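Local coordinates for protein Dye-decolorizing peroxidase (Irpex lacteus, PDB 7D8M) that binds heme b and probably works as a dye-decolorizing peroxidase, probably using its iron and peroxide to oxidise substrates such as dyes, at residues A[191-196]-A[201-206]; A[207-212]-A[365-370]; A[218-223]-A[371-376]. All blocks are in the same frame, centred on the assembly; numbering follows the deposited sequence.

Contact 1: residues A[191-196]-A[201-206]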
# COMPACT_ATOMS: atom_id res chain seq x y z
N VAL A 191 -15.60 7.35 1.95
CA VAL A 191 -16.51 6.69 1.01
C VAL A 191 -16.34 7.38 -0.34
O VAL A 191 -16.78 8.51 -0.53
CB VAL A 191 -17.97 6.75 1.48
CG1 VAL A 191 -18.81 5.77 0.67
CG2 VAL A 191 -18.07 6.43 2.96
N VAL A 192 -15.68 6.71 -1.27
CA VAL A 192 -15.32 7.33 -2.53
C VAL A 192 -16.16 6.72 -3.65
O VAL A 192 -16.70 5.62 -3.53
CB VAL A 192 -13.81 7.19 -2.81
CG1 VAL A 192 -13.03 7.62 -1.58
CG2 VAL A 192 -13.46 5.74 -3.19
N ASP A 193 -16.28 7.47 -4.75
CA ASP A 193 -16.97 6.96 -5.92
C ASP A 193 -16.29 5.68 -6.39
O ASP A 193 -15.06 5.58 -6.35
CB ASP A 193 -16.97 7.99 -7.05
CG ASP A 193 -17.81 9.22 -6.73
OD1 ASP A 193 -19.01 9.07 -6.44
OD2 ASP A 193 -17.26 10.34 -6.78
N PRO A 194 -17.06 4.68 -6.85
CA PRO A 194 -16.43 3.41 -7.26
C PRO A 194 -15.35 3.57 -8.32
O PRO A 194 -14.40 2.78 -8.34
CB PRO A 194 -17.61 2.58 -7.78
CG PRO A 194 -18.81 3.13 -7.11
CD PRO A 194 -18.53 4.61 -6.91
N GLY A 195 -15.44 4.60 -9.16
CA GLY A 195 -14.45 4.80 -10.20
C GLY A 195 -13.10 5.31 -9.74
O GLY A 195 -12.19 5.42 -10.57
N ILE A 196 -12.94 5.63 -8.45
CA ILE A 196 -11.60 5.95 -7.94
C ILE A 196 -10.81 4.67 -7.72
O ILE A 196 -9.58 4.68 -7.79
CB ILE A 196 -11.70 6.79 -6.65
CG1 ILE A 196 -12.50 8.07 -6.90
CG2 ILE A 196 -10.31 7.16 -6.11
CD1 ILE A 196 -11.95 8.93 -8.02
N ARG A 201 -15.84 2.36 -13.73
CA ARG A 201 -16.99 2.62 -12.88
C ARG A 201 -17.15 4.13 -12.65
O ARG A 201 -16.41 4.95 -13.19
CB ARG A 201 -16.87 1.86 -11.56
CG ARG A 201 -17.03 0.35 -11.70
CD ARG A 201 -18.38 -0.03 -12.32
NE ARG A 201 -18.49 -1.46 -12.56
CZ ARG A 201 -19.60 -2.07 -12.97
NH1 ARG A 201 -20.70 -1.36 -13.18
NH2 ARG A 201 -19.61 -3.38 -13.17
N SER A 202 -18.14 4.49 -11.82
CA SER A 202 -18.64 5.87 -11.79
C SER A 202 -17.58 6.86 -11.34
O SER A 202 -16.92 6.67 -10.31
CB SER A 202 -19.86 5.96 -10.87
OG SER A 202 -20.08 7.30 -10.47
N LYS A 203 -17.46 7.95 -12.11
CA LYS A 203 -16.47 9.01 -11.90
C LYS A 203 -15.04 8.52 -12.07
O LYS A 203 -14.11 9.08 -11.49
CB LYS A 203 -16.66 9.69 -10.54
CG LYS A 203 -17.45 11.00 -10.62
CD LYS A 203 -18.95 10.77 -10.65
CE LYS A 203 -19.73 12.04 -10.27
NZ LYS A 203 -19.98 12.97 -11.42
N ASP A 204 -14.83 7.49 -12.88
CA ASP A 204 -13.49 7.17 -13.36
C ASP A 204 -12.93 8.39 -14.09
O ASP A 204 -13.54 8.83 -15.08
CB ASP A 204 -13.54 5.94 -14.28
CG ASP A 204 -12.17 5.51 -14.81
OD1 ASP A 204 -11.17 6.21 -14.57
OD2 ASP A 204 -12.10 4.46 -15.48
N PRO A 205 -11.81 8.97 -13.65
CA PRO A 205 -11.29 10.18 -14.32
C PRO A 205 -10.94 9.95 -15.78
O PRO A 205 -10.88 10.93 -16.55
CB PRO A 205 -10.05 10.54 -13.50
CG PRO A 205 -10.28 9.88 -12.16
CD PRO A 205 -10.98 8.59 -12.49
N VAL A 206 -10.67 8.71 -16.19
CA VAL A 206 -10.54 8.36 -17.60
C VAL A 206 -11.96 8.05 -18.08
O VAL A 206 -12.44 6.91 -18.01
CB VAL A 206 -9.59 7.18 -17.83
CG1 VAL A 206 -9.59 6.74 -19.29
CG2 VAL A 206 -8.18 7.55 -17.39

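Contact 2: residues A[207-212]-A[365-370]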
# COMPACT_ATOMS: atom_id res chain seq x y z
N MET A 207 -12.66 9.09 -18.54
CA MET A 207 -14.00 8.89 -19.06
C MET A 207 -13.98 8.07 -20.34
O MET A 207 -14.98 7.45 -20.69
CB MET A 207 -14.67 10.25 -19.26
CG MET A 207 -14.72 11.05 -17.96
SD MET A 207 -15.39 12.72 -18.10
CE MET A 207 -16.65 12.69 -16.83
N ASN A 208 -12.83 8.02 -21.00
CA ASN A 208 -12.56 7.29 -22.23
C ASN A 208 -12.24 5.81 -22.02
O ASN A 208 -11.72 5.17 -22.94
CB ASN A 208 -11.37 7.97 -22.94
CG ASN A 208 -11.49 7.95 -24.44
OD1 ASN A 208 -12.44 7.41 -24.99
ND2 ASN A 208 -10.51 8.56 -25.12
N ARG A 209 -12.53 5.24 -20.85
CA ARG A 209 -11.92 3.96 -20.48
C ARG A 209 -12.53 2.81 -21.28
O ARG A 209 -13.76 2.73 -21.42
CB ARG A 209 -12.08 3.71 -18.97
CG ARG A 209 -11.26 2.53 -18.43
CD ARG A 209 -9.84 2.93 -18.01
NE ARG A 209 -9.82 3.72 -16.77
CZ ARG A 209 -8.71 4.13 -16.16
NH1 ARG A 209 -7.51 3.81 -16.66
NH2 ARG A 209 -8.79 4.85 -15.05
N PRO A 210 -11.70 1.90 -21.80
CA PRO A 210 -12.22 0.77 -22.60
C PRO A 210 -13.16 -0.13 -21.81
O PRO A 210 -13.03 -0.30 -20.59
CB PRO A 210 -10.96 0.01 -23.02
CG PRO A 210 -9.86 0.97 -22.91
CD PRO A 210 -10.23 1.98 -21.84
N SER A 211 -14.09 -0.76 -22.53
CA SER A 211 -15.15 -1.52 -21.89
C SER A 211 -14.61 -2.77 -21.20
O SER A 211 -15.07 -3.13 -20.11
CB SER A 211 -16.21 -1.92 -22.92
OG SER A 211 -16.59 -0.81 -23.72
N TRP A 212 -13.65 -3.46 -21.84
CA TRP A 212 -13.12 -4.70 -21.27
C TRP A 212 -12.46 -4.47 -19.92
O TRP A 212 -12.36 -5.40 -19.11
CB TRP A 212 -12.12 -5.33 -22.23
CG TRP A 212 -10.85 -4.55 -22.31
CD1 TRP A 212 -10.54 -3.58 -23.23
CD2 TRP A 212 -9.72 -4.65 -21.44
NE1 TRP A 212 -9.29 -3.08 -22.98
CE2 TRP A 212 -8.76 -3.72 -21.88
CE3 TRP A 212 -9.43 -5.43 -20.32
CZ2 TRP A 212 -7.53 -3.55 -21.25
CZ3 TRP A 212 -8.20 -5.26 -19.69
CH2 TRP A 212 -7.27 -4.33 -20.16
N TYR A 365 -4.12 -0.34 -4.45
CA TYR A 365 -5.05 -0.40 -5.58
C TYR A 365 -5.71 0.94 -5.82
O TYR A 365 -6.07 1.65 -4.87
CB TYR A 365 -6.14 -1.45 -5.33
CG TYR A 365 -5.66 -2.87 -5.29
CD1 TYR A 365 -5.52 -3.61 -6.46
CD2 TYR A 365 -5.40 -3.50 -4.08
CE1 TYR A 365 -5.11 -4.96 -6.42
CE2 TYR A 365 -5.00 -4.85 -4.03
CZ TYR A 365 -4.85 -5.56 -5.21
OH TYR A 365 -4.45 -6.89 -5.16
N GLN A 366 -5.92 1.28 -7.09
CA GLN A 366 -6.55 2.54 -7.50
C GLN A 366 -6.82 2.47 -8.99
O GLN A 366 -6.14 1.75 -9.73
CB GLN A 366 -5.67 3.76 -7.18
CG GLN A 366 -4.30 3.71 -7.86
CD GLN A 366 -3.25 2.97 -7.05
OE1 GLN A 366 -2.75 3.48 -6.05
NE2 GLN A 366 -2.92 1.75 -7.47
N SER A 367 -7.80 3.27 -9.43
CA SER A 367 -8.13 3.32 -10.85
C SER A 367 -7.11 4.11 -11.66
O SER A 367 -7.00 3.91 -12.87
CB SER A 367 -9.53 3.90 -11.06
OG SER A 367 -9.54 5.31 -10.82
N VAL A 368 -6.37 5.02 -11.03
CA VAL A 368 -5.35 5.83 -11.70
C VAL A 368 -4.11 5.80 -10.82
O VAL A 368 -4.12 6.36 -9.72
CB VAL A 368 -5.82 7.27 -11.95
CG1 VAL A 368 -4.72 8.09 -12.65
CG2 VAL A 368 -7.10 7.27 -12.78
N ILE A 369 -3.05 5.15 -11.31
CA ILE A 369 -1.80 5.09 -10.54
C ILE A 369 -1.35 6.49 -10.15
O ILE A 369 -0.95 6.73 -9.00
CB ILE A 369 -0.72 4.35 -11.35
CG1 ILE A 369 -1.14 2.90 -11.57
CG2 ILE A 369 0.62 4.36 -10.63
CD1 ILE A 369 -0.09 2.07 -12.28
N GLY A 370 -1.41 7.43 -11.09
CA GLY A 370 -0.93 8.78 -10.86
C GLY A 370 -1.69 9.53 -9.79
O GLY A 370 -1.15 10.50 -9.24
O HOH W 1 -5.56 5.20 -15.04

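Contact 3: residues A[218-223]-A[371-376]. With HEM (protoporphyrin IX containing Fe), chain B.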
# COMPACT_ATOMS: atom_id res chain seq x y z
N PHE A 218 -5.67 -0.97 -10.82
CA PHE A 218 -4.21 -0.98 -10.93
C PHE A 218 -3.60 -1.41 -9.61
O PHE A 218 -3.93 -0.85 -8.55
CB PHE A 218 -3.68 0.38 -11.38
CG PHE A 218 -3.98 0.68 -12.82
CD1 PHE A 218 -5.09 1.42 -13.16
CD2 PHE A 218 -3.17 0.17 -13.83
CE1 PHE A 218 -5.37 1.68 -14.49
CE2 PHE A 218 -3.45 0.43 -15.15
CZ PHE A 218 -4.55 1.18 -15.48
N LEU A 219 -2.74 -2.41 -9.67
CA LEU A 219 -2.05 -2.95 -8.50
C LEU A 219 -0.62 -2.43 -8.52
O LEU A 219 0.19 -2.86 -9.36
CB LEU A 219 -2.08 -4.48 -8.53
CG LEU A 219 -1.63 -5.34 -7.32
CD1 LEU A 219 -1.85 -6.83 -7.65
CD2 LEU A 219 -0.17 -5.09 -6.87
N VAL A 220 -0.29 -1.54 -7.58
CA VAL A 220 1.09 -1.10 -7.39
C VAL A 220 1.75 -2.02 -6.37
O VAL A 220 1.26 -2.16 -5.24
CB VAL A 220 1.16 0.35 -6.91
CG1 VAL A 220 2.61 0.68 -6.56
CG2 VAL A 220 0.62 1.31 -7.97
N PHE A 221 2.87 -2.63 -6.74
CA PHE A 221 3.66 -3.41 -5.80
C PHE A 221 5.00 -2.74 -5.53
O PHE A 221 5.71 -2.34 -6.46
CB PHE A 221 3.91 -4.85 -6.28
CG PHE A 221 4.78 -5.65 -5.35
CD1 PHE A 221 4.21 -6.38 -4.31
CD2 PHE A 221 6.17 -5.64 -5.48
CE1 PHE A 221 5.00 -7.10 -3.44
CE2 PHE A 221 6.98 -6.35 -4.60
CZ PHE A 221 6.39 -7.08 -3.58
N ARG A 222 5.37 -2.67 -4.25
CA ARG A 222 6.67 -2.19 -3.81
C ARG A 222 7.19 -3.11 -2.72
O ARG A 222 6.49 -3.34 -1.72
CB ARG A 222 6.60 -0.75 -3.27
CG ARG A 222 6.03 0.28 -4.21
CD ARG A 222 6.82 1.60 -4.08
NE ARG A 222 7.87 1.57 -5.06
CZ ARG A 222 8.99 2.28 -5.06
NH1 ARG A 222 9.26 3.18 -4.11
NH2 ARG A 222 9.84 2.07 -6.05
N LYS A 223 8.39 -3.63 -2.89
CA LYS A 223 9.10 -4.28 -1.80
C LYS A 223 9.86 -3.21 -1.02
O LYS A 223 10.86 -2.68 -1.50
CB LYS A 223 10.06 -5.35 -2.32
CG LYS A 223 10.80 -6.06 -1.20
CD LYS A 223 11.62 -7.24 -1.72
CE LYS A 223 12.32 -7.95 -0.57
NZ LYS A 223 13.51 -7.17 -0.10
N ASN A 371 -2.93 9.12 -9.49
CA ASN A 371 -3.76 9.76 -8.47
C ASN A 371 -3.69 9.08 -7.11
O ASN A 371 -4.06 9.70 -6.11
CB ASN A 371 -5.23 9.79 -8.91
CG ASN A 371 -5.47 10.75 -10.05
OD1 ASN A 371 -4.61 11.55 -10.42
ND2 ASN A 371 -6.67 10.66 -10.63
N GLY A 372 -3.26 7.83 -7.05
CA GLY A 372 -3.18 7.13 -5.78
C GLY A 372 -1.76 7.03 -5.28
O GLY A 372 -1.17 8.03 -4.86
N PHE A 373 -1.19 5.82 -5.37
CA PHE A 373 0.18 5.60 -4.89
C PHE A 373 1.13 6.69 -5.34
O PHE A 373 1.87 7.27 -4.54
CB PHE A 373 0.69 4.25 -5.39
CG PHE A 373 2.19 4.17 -5.38
CD1 PHE A 373 2.88 3.96 -4.19
CD2 PHE A 373 2.92 4.36 -6.55
CE1 PHE A 373 4.26 3.91 -4.18
CE2 PHE A 373 4.30 4.32 -6.53
CZ PHE A 373 4.97 4.09 -5.35
N ARG A 374 1.13 6.99 -6.65
CA ARG A 374 2.15 7.85 -7.21
C ARG A 374 2.02 9.28 -6.69
O ARG A 374 3.03 9.95 -6.43
CB ARG A 374 2.07 7.81 -8.74
CG ARG A 374 3.24 8.44 -9.48
CD ARG A 374 3.04 8.30 -11.00
NE ARG A 374 4.24 8.66 -11.75
CZ ARG A 374 4.51 9.89 -12.16
NH1 ARG A 374 3.68 10.88 -11.88
NH2 ARG A 374 5.63 10.14 -12.85
N PHE A 375 0.79 9.77 -6.57
CA PHE A 375 0.55 11.10 -6.02
C PHE A 375 0.92 11.16 -4.54
O PHE A 375 1.57 12.11 -4.09
CB PHE A 375 -0.93 11.47 -6.22
CG PHE A 375 -1.18 12.96 -6.36
CD1 PHE A 375 -0.79 13.64 -7.49
CD2 PHE A 375 -1.84 13.65 -5.35
CE1 PHE A 375 -1.04 15.00 -7.62
CE2 PHE A 375 -2.09 15.01 -5.46
CZ PHE A 375 -1.69 15.69 -6.60
N GLN A 376 0.49 10.15 -3.78
CA GLN A 376 0.80 10.09 -2.36
C GLN A 376 2.30 10.09 -2.13
O GLN A 376 2.80 10.77 -1.22
CB GLN A 376 0.16 8.84 -1.74
CG GLN A 376 -1.37 8.86 -1.69
CD GLN A 376 -1.96 7.48 -1.46
OE1 GLN A 376 -1.26 6.55 -1.08
NE2 GLN A 376 -3.26 7.33 -1.70
CHA HEM B . -1.18 4.58 6.72
CHB HEM B . 3.05 2.44 7.77
CHC HEM B . 4.34 2.79 3.10
CHD HEM B . 0.33 5.37 2.17
C1A HEM B . -0.17 3.95 7.42
C2A HEM B . -0.20 3.57 8.81
C3A HEM B . 0.97 2.96 9.09
C4A HEM B . 1.77 2.95 7.89
CMA HEM B . 1.43 2.37 10.44
CAA HEM B . -1.39 3.81 9.77
CBA HEM B . -2.37 2.64 9.72
CGA HEM B . -3.58 2.96 8.86
O1A HEM B . -4.04 4.13 8.87
O2A HEM B . -4.10 2.04 8.18
C1B HEM B . 3.74 2.32 6.59
C2B HEM B . 4.99 1.63 6.43
C3B HEM B . 5.35 1.74 5.13
C4B HEM B . 4.33 2.48 4.44
CMB HEM B . 5.75 0.94 7.60
CAB HEM B . 6.59 1.16 4.40
CBB HEM B . 7.33 0.15 4.88
C1C HEM B . 3.41 3.58 2.44
C2C HEM B . 3.49 4.06 1.07
C3C HEM B . 2.37 4.77 0.81
C4C HEM B . 1.57 4.78 2.02
CMC HEM B . 4.68 3.75 0.12
CAC HEM B . 1.95 5.53 -0.47
CBC HEM B . 2.83 5.97 -1.39
C1D HEM B . -0.47 5.27 3.28
C2D HEM B . -1.88 5.64 3.38
C3D HEM B . -2.29 5.43 4.63
C4D HEM B . -1.16 4.91 5.38
CMD HEM B . -2.76 6.20 2.25
CAD HEM B . -3.70 5.70 5.18
CBD HEM B . -3.76 7.15 5.68
CGD HEM B . -5.15 7.53 6.13
O1D HEM B . -5.26 8.24 7.17
O2D HEM B . -6.15 7.12 5.48
NA HEM B . 1.05 3.57 6.89
NB HEM B . 3.35 2.84 5.36
NC HEM B . 2.23 4.04 2.98
ND HEM B . -0.07 4.81 4.52
FE HEM B . 1.73 3.95 4.96

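Contact 1: residues A[191-196]-A[201-206]
Gly-195, in the short, weakly bonded helical turn at 194-197, packs against a type II beta turn that runs from Arg-201 to Asp-204. The tight part is all backbone. Gly-195 N donates to Ser-202 O at 2.8 Å. The bond is bent, with 132° at the hydrogen, and the N lies tilted out of the carbonyl plane. Two CA-H...O contacts accompany it. Gly-195 CA lies 3.6 Å from Arg-201 O, the oxygen that also accepts the turn's own bond from Asp-204 N. Asp-204 CA in turn lies 3.5 Å from Gly-195 O. The turn comes so close that a side chain on Gly-195 would run into Ser-202 O and Asp-204 N. Beside these backbone contacts, Pro-194 CB rests on Arg-201 CB at 3.9 Å. The Arg-201 chain bends at chi2 and leads away, and its NE makes a salt bridge with Asp-215.

The other side is loose. Asp-193 and Lys-203 meet through their aliphatic parts, with Asp-193 OD2 3.9 Å from Lys-203 CB. The lysine chain then turns off, and Lys-203 NZ stays 6.0 Å from Asp-193 OD2, so the opposite charges form no salt bridge. Lys-203 and Ser-202 are exposed to solvent here.

Asp-204 ends the turn. Its OD2 is held by Arg-209 and by the backbone N of Gly-200. CG stands opposite the residue's own N (chi1 -179°), on the carbonyl side. There OD1 takes Val-206 N at 3.0 Å in an Asx turn, and the N comes from 59° out of the carboxylate plane.

Contact 2: residues A[207-212]-A[365-370]
The backbones at Arg-209 and Ser-367 stay well apart, with Arg-209 CA 10.4 Å from Ser-367 CA, so a single long side chain spans the gap. That side chain is Arg-209. Its CG lies anti to the backbone N (chi1 -170°), and the chain bends at chi2 and again at chi3 before the guanidinium reaches the other segment.

The target is a backbone oxygen. Arg-209 NH2 donates to Ser-367 O at 3.0 Å, but the bond is weak, with only 121° at the hydrogen. The oxygen sits obliquely to the guanidinium, so the N-H does not aim straight at it. A water adds a second route. It accepts from Arg-209 NH1 at 2.9 Å and lies in the guanidinium plane, at its edge. It then donates to Ser-367 O, also at 2.9 Å. The two terminal nitrogens, the water and the carbonyl oxygen thus close a small ring, and Ser-367 O accepts from the water and, weakly, from NH2.

Next to it, Val-368 CG2 meets the guanidinium edge near its plane, 3.7 Å from Arg-209 NH2. The serine takes part mainly through its carbonyl, since Ser-367 OG turns to Gly-195 O. The charge of Arg-209 has its main partner in Asp-204, bound through NE.

The contact lies just past the end of strand 359-366. This strand runs between strands 334-340 and 217-226 in a four-stranded antiparallel sheet of ferredoxin-like order. Arg-209 also touches Phe-218 of strand 217-226, and Ile-369 packs on helix 89-93. The loop of Arg-209 is thereby tied to the end of an inner strand of this sheet.

Contact 3: residues A[218-223]-A[371-376]
Val-220, on strand 217-226, and Phe-373, in the first turn of helix 373-381, face each other with their CA atoms 7.2 Å apart. The helix starts here, with Gly-372 at the N-cap position. The helix packs on one face of the ferredoxin-like sheet and borders the heme pocket.

Phe-373 carries the contact. Its CB lies 3.9 Å from Val-220 CG2. At chi1 159° the ring extends away from its own backbone N, over the strand and beside the heme. Val-220 CG1 sits over one ring face, 3.7 Å from Phe-373 CD2. It lies 3.8 Å from the ring centroid and 16° off the normal, a CH-pi contact. On the CD1 side the ring meets the cofactor: Phe-373 CD1 is 3.4 Å from CBC, the end of a heme vinyl group. Farther out, Phe-373 CE1 lies 3.4 Å from Arg-222 CD. At the tip, Phe-373 CZ is also 3.4 Å from Arg-222 CD and 3.9 Å from Arg-222 NE. The Arg-222 and Phe-373 side chains run at about a right angle to each other, and the guanidinium plane is turned 54° from the ring.

Without the ring, as with an alanine here, Val-220 CG1, Arg-222 CD and the heme vinyl would probably lose the surface they share.

No hydrogen bond joins the two segments. The arginine gives the ring mostly its methylene carbons, while its NH2 goes on to a salt bridge with Asp-104 and a hydrogen bond to Gln-95 OE1. The chemistry is therefore apolar. Van der Waals and CH-pi contact joins strand, helix and heme vinyl, so the fit probably rests on shape and not on polar bonds.

In the fold
The three contacts form a chain from the outer loops to the heme. Contacts 1 and 2 have centres about 9 Å apart and share a hydrogen bond, Gly-195 O with Ser-367 OG at 2.7 Å, and the salt bridge of Asp-204 OD2 with Arg-209 NE, also 2.7 Å. Contacts 2 and 3 have centres about 14 Å apart. Gln-366 links them, through OE1 to Phe-373 N at 2.9 Å and through O to Phe-218 N at 3.0 Å in the sheet. Contact 3 alone touches the heme; the side chain of Phe-373 lies about 9 Å from that of His-312, the axial ligand of the iron. In contact 1, the Ile-196 side chain stays about 11 Å from the heme at nearest atoms.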